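Local coordinates for oxysterol-binding protein homolog 3 (Saccharomyces cerevisiae, PDB 4IC4) that carries lipids such as sterols between membranes through the cytosol, its OSBP-related domain holding the lipid in a hydrophobic pocket and also binding PI(4)P, at residues V150-A155 against K362-V367. Sequence-based numbering, arbitrary orientation.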
ATOM      1  N   VAL A 150     -11.678  -3.900   5.142  1.00 11.07           N
ATOM      2  CA  VAL A 150     -10.687  -3.587   6.159  1.00  9.70           C
ATOM      3  C   VAL A 150      -9.507  -4.517   5.941  1.00  9.77           C
ATOM      4  O   VAL A 150      -9.673  -5.734   5.830  1.00  9.31           O
ATOM      5  CB  VAL A 150     -11.231  -3.793   7.593  1.00 10.04           C
ATOM      6  CG1 VAL A 150     -10.144  -3.473   8.612  1.00 11.44           C
ATOM      7  CG2 VAL A 150     -12.436  -2.894   7.829  1.00 12.61           C
ATOM      8  N   PHE A 151      -8.317  -3.933   5.867  1.00  7.82           N
ATOM      9  CA  PHE A 151      -7.095  -4.695   5.654  1.00  8.47           C
ATOM     10  C   PHE A 151      -6.157  -4.499   6.839  1.00  8.80           C
ATOM     11  O   PHE A 151      -5.955  -3.374   7.309  1.00  8.83           O
ATOM     12  CB  PHE A 151      -6.424  -4.227   4.362  1.00  7.89           C
ATOM     13  CG  PHE A 151      -7.342  -4.220   3.175  1.00  8.26           C
ATOM     14  CD1 PHE A 151      -7.697  -5.410   2.545  1.00  9.08           C
ATOM     15  CD2 PHE A 151      -7.873  -3.026   2.699  1.00  9.73           C
ATOM     16  CE1 PHE A 151      -8.571  -5.410   1.453  1.00  9.88           C
ATOM     17  CE2 PHE A 151      -8.750  -3.016   1.606  1.00 10.45           C
ATOM     18  CZ  PHE A 151      -9.098  -4.212   0.984  1.00  9.03           C
ATOM     19  N   ALA A 152      -5.588  -5.597   7.327  1.00  7.48           N
ATOM     20  CA  ALA A 152      -4.675  -5.540   8.464  1.00  8.18           C
ATOM     21  C   ALA A 152      -3.268  -5.894   8.022  1.00  8.44           C
ATOM     22  O   ALA A 152      -3.072  -6.828   7.239  1.00  8.24           O
ATOM     23  CB  ALA A 152      -5.144  -6.495   9.557  1.00  8.25           C
ATOM     24  N   PHE A 153      -2.295  -5.138   8.525  1.00  7.53           N
ATOM     25  CA  PHE A 153      -0.886  -5.332   8.185  1.00  8.17           C
ATOM     26  C   PHE A 153       0.000  -5.353   9.420  1.00  9.24           C
ATOM     27  O   PHE A 153      -0.229  -4.607  10.372  1.00  8.99           O
ATOM     28  CB  PHE A 153      -0.378  -4.192   7.293  1.00  8.59           C
ATOM     29  CG  PHE A 153      -1.023  -4.132   5.943  1.00  9.23           C
ATOM     30  CD1 PHE A 153      -0.372  -4.637   4.821  1.00 12.50           C
ATOM     31  CD2 PHE A 153      -2.293  -3.587   5.794  1.00 10.72           C
ATOM     32  CE1 PHE A 153      -0.986  -4.602   3.567  1.00 12.26           C
ATOM     33  CE2 PHE A 153      -2.911  -3.548   4.547  1.00 13.29           C
ATOM     34  CZ  PHE A 153      -2.254  -4.059   3.435  1.00 12.88           C
ATOM     35  N   PHE A 154       1.015  -6.206   9.390  1.00  8.20           N
ATOM     36  CA  PHE A 154       1.989  -6.288  10.469  1.00  9.09           C
ATOM     37  C   PHE A 154       3.349  -6.528   9.831  1.00  8.73           C
ATOM     38  O   PHE A 154       3.583  -7.582   9.240  1.00  9.44           O
ATOM     39  CB  PHE A 154       1.665  -7.424  11.440  1.00 10.34           C
ATOM     40  CG  PHE A 154       2.605  -7.501  12.619  1.00 10.92           C
ATOM     41  CD1 PHE A 154       2.892  -6.363  13.368  1.00 11.68           C
ATOM     42  CD2 PHE A 154       3.187  -8.708  12.986  1.00 13.36           C
ATOM     43  CE1 PHE A 154       3.749  -6.428  14.471  1.00 13.74           C
ATOM     44  CE2 PHE A 154       4.044  -8.788  14.087  1.00 14.03           C
ATOM     45  CZ  PHE A 154       4.323  -7.642  14.830  1.00 13.79           C
ATOM     46  N   ALA A 155       4.231  -5.539   9.938  1.00  8.14           N
ATOM     47  CA  ALA A 155       5.577  -5.628   9.372  1.00  8.42           C
ATOM     48  C   ALA A 155       6.570  -5.666  10.523  1.00 10.15           C
ATOM     49  O   ALA A 155       6.430  -4.906  11.483  1.00  9.74           O
ATOM     50  CB  ALA A 155       5.852  -4.421   8.477  1.00  9.65           C
ATOM     51  N   LYS A 362      -7.803 -15.343   9.788  1.00  9.03           N
ATOM     52  CA  LYS A 362      -7.052 -16.233  10.668  1.00  9.47           C
ATOM     53  C   LYS A 362      -5.851 -15.687  11.429  1.00 10.29           C
ATOM     54  O   LYS A 362      -5.499 -16.219  12.482  1.00 11.72           O
ATOM     55  CB  LYS A 362      -6.548 -17.427   9.855  1.00 11.37           C
ATOM     56  CG  LYS A 362      -7.589 -18.138   9.005  1.00 12.17           C
ATOM     57  CD  LYS A 362      -8.593 -18.880   9.863  1.00 13.63           C
ATOM     58  CE  LYS A 362      -9.401 -19.869   9.037  1.00 12.73           C
ATOM     59  NZ  LYS A 362     -10.212 -19.233   7.964  1.00 13.53           N
ATOM     60  N   TYR A 363      -5.224 -14.635  10.914  1.00 10.18           N
ATOM     61  CA  TYR A 363      -3.991 -14.138  11.520  1.00  9.21           C
ATOM     62  C   TYR A 363      -4.045 -12.839  12.304  1.00  8.89           C
ATOM     63  O   TYR A 363      -3.041 -12.412  12.881  1.00 10.41           O
ATOM     64  CB  TYR A 363      -2.937 -14.067  10.413  1.00  9.88           C
ATOM     65  CG  TYR A 363      -2.967 -15.328   9.580  1.00  8.47           C
ATOM     66  CD1 TYR A 363      -2.681 -16.566  10.157  1.00 10.18           C
ATOM     67  CD2 TYR A 363      -3.395 -15.307   8.250  1.00  8.86           C
ATOM     68  CE1 TYR A 363      -2.830 -17.749   9.443  1.00  8.70           C
ATOM     69  CE2 TYR A 363      -3.545 -16.489   7.519  1.00  9.08           C
ATOM     70  CZ  TYR A 363      -3.264 -17.705   8.127  1.00  9.62           C
ATOM     71  OH  TYR A 363      -3.434 -18.876   7.430  1.00 10.04           O
ATOM     72  N   PHE A 364      -5.218 -12.222  12.328  1.00  9.25           N
ATOM     73  CA  PHE A 364      -5.419 -10.972  13.044  1.00  9.06           C
ATOM     74  C   PHE A 364      -6.696 -11.082  13.855  1.00 10.60           C
ATOM     75  O   PHE A 364      -7.631 -11.780  13.459  1.00 11.05           O
ATOM     76  CB  PHE A 364      -5.553  -9.809  12.055  1.00 10.40           C
ATOM     77  CG  PHE A 364      -4.296  -9.509  11.300  1.00  8.97           C
ATOM     78  CD1 PHE A 364      -3.403  -8.551  11.766  1.00 10.68           C
ATOM     79  CD2 PHE A 364      -3.990 -10.198  10.132  1.00  9.38           C
ATOM     80  CE1 PHE A 364      -2.222  -8.287  11.080  1.00  7.81           C
ATOM     81  CE2 PHE A 364      -2.807  -9.940   9.440  1.00  9.30           C
ATOM     82  CZ  PHE A 364      -1.923  -8.983   9.916  1.00  9.25           C
ATOM     83  N   GLU A 365      -6.728 -10.389  14.988  1.00 12.00           N
ATOM     84  CA  GLU A 365      -7.901 -10.388  15.851  1.00 14.27           C
ATOM     85  C   GLU A 365      -8.327  -8.943  16.083  1.00 15.02           C
ATOM     86  O   GLU A 365      -7.491  -8.045  16.150  1.00 14.49           O
ATOM     87  CB  GLU A 365      -7.584 -11.072  17.184  1.00 17.77           C
ATOM     88  CG  GLU A 365      -6.497 -10.393  17.997  1.00 21.90           C
ATOM     89  CD  GLU A 365      -6.177 -11.150  19.272  1.00 24.65           C
ATOM     90  OE1 GLU A 365      -5.348 -10.659  20.066  1.00 27.22           O
ATOM     91  OE2 GLU A 365      -6.756 -12.239  19.476  1.00 28.29           O
ATOM     92  N   LYS A 366      -9.633  -8.725  16.199  1.00 15.86           N
ATOM     93  CA  LYS A 366     -10.161  -7.384  16.410  1.00 18.04           C
ATOM     94  C   LYS A 366     -10.010  -6.991  17.875  1.00 19.85           C
ATOM     95  O   LYS A 366     -10.482  -7.695  18.766  1.00 20.81           O
ATOM     96  CB  LYS A 366     -11.632  -7.340  15.992  1.00 19.05           C
ATOM     97  CG  LYS A 366     -12.207  -5.939  15.878  1.00 20.48           C
ATOM     98  CD  LYS A 366     -13.596  -5.966  15.259  1.00 22.85           C
ATOM     99  CE  LYS A 366     -14.127  -4.560  15.028  1.00 25.13           C
ATOM    100  NZ  LYS A 366     -15.450  -4.576  14.345  1.00 27.34           N
ATOM    101  N   VAL A 367      -9.340  -5.868  18.117  1.00 21.28           N
ATOM    102  CA  VAL A 367      -9.120  -5.384  19.476  1.00 24.33           C
ATOM    103  C   VAL A 367     -10.063  -4.235  19.819  1.00 25.20           C
ATOM    104  O   VAL A 367     -10.311  -3.951  20.993  1.00 26.27           O
ATOM    105  CB  VAL A 367      -7.660  -4.916  19.667  1.00 25.83           C
ATOM    106  CG1 VAL A 367      -7.450  -4.413  21.090  1.00 27.01           C
ATOM    107  CG2 VAL A 367      -6.711  -6.063  19.372  1.00 27.52           C
TER
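F364 lays its ring on A152, packing the short C-terminal strand pair 364-368/371-374 against the outer side of the antiparallel β-barrel of the OSBP-related domain. Strand 150-155 is a barrel strand, and strands 150-155 and 364-367 cross at 111°, their axes 8.9 Å apart at closest approach; no hydrogen bond links them. The tight part is a CH-pi contact: A152 CB stands 3.6 Å from the centroid of the F364 ring, over one face and 16° off the ring normal. With CG turned anti to its own carbonyl carbon (chi1 -67°), F364 extends its ring across the barrel strand, and F364 CZ lies 3.6 Å from A152 O. At the far end of the ring the fit is looser, F154 CB and the backbone carbon C of F153 each approaching F364 CE1 obliquely at 4.0 Å, while the F154 ring leads away to stack on Y374. The solvent side lies further along 364-367, where E365, K366 and V367 are exposed and do not touch 150-155. F153 points the other way, onto helix 71-76. Replacing F364 with an alanine is likely to leave the A152 methyl without its aromatic cover and to open a gap between the strand pair and the barrel. The nearest approach is A152 CB to F364 CD1, at 3.5 Å.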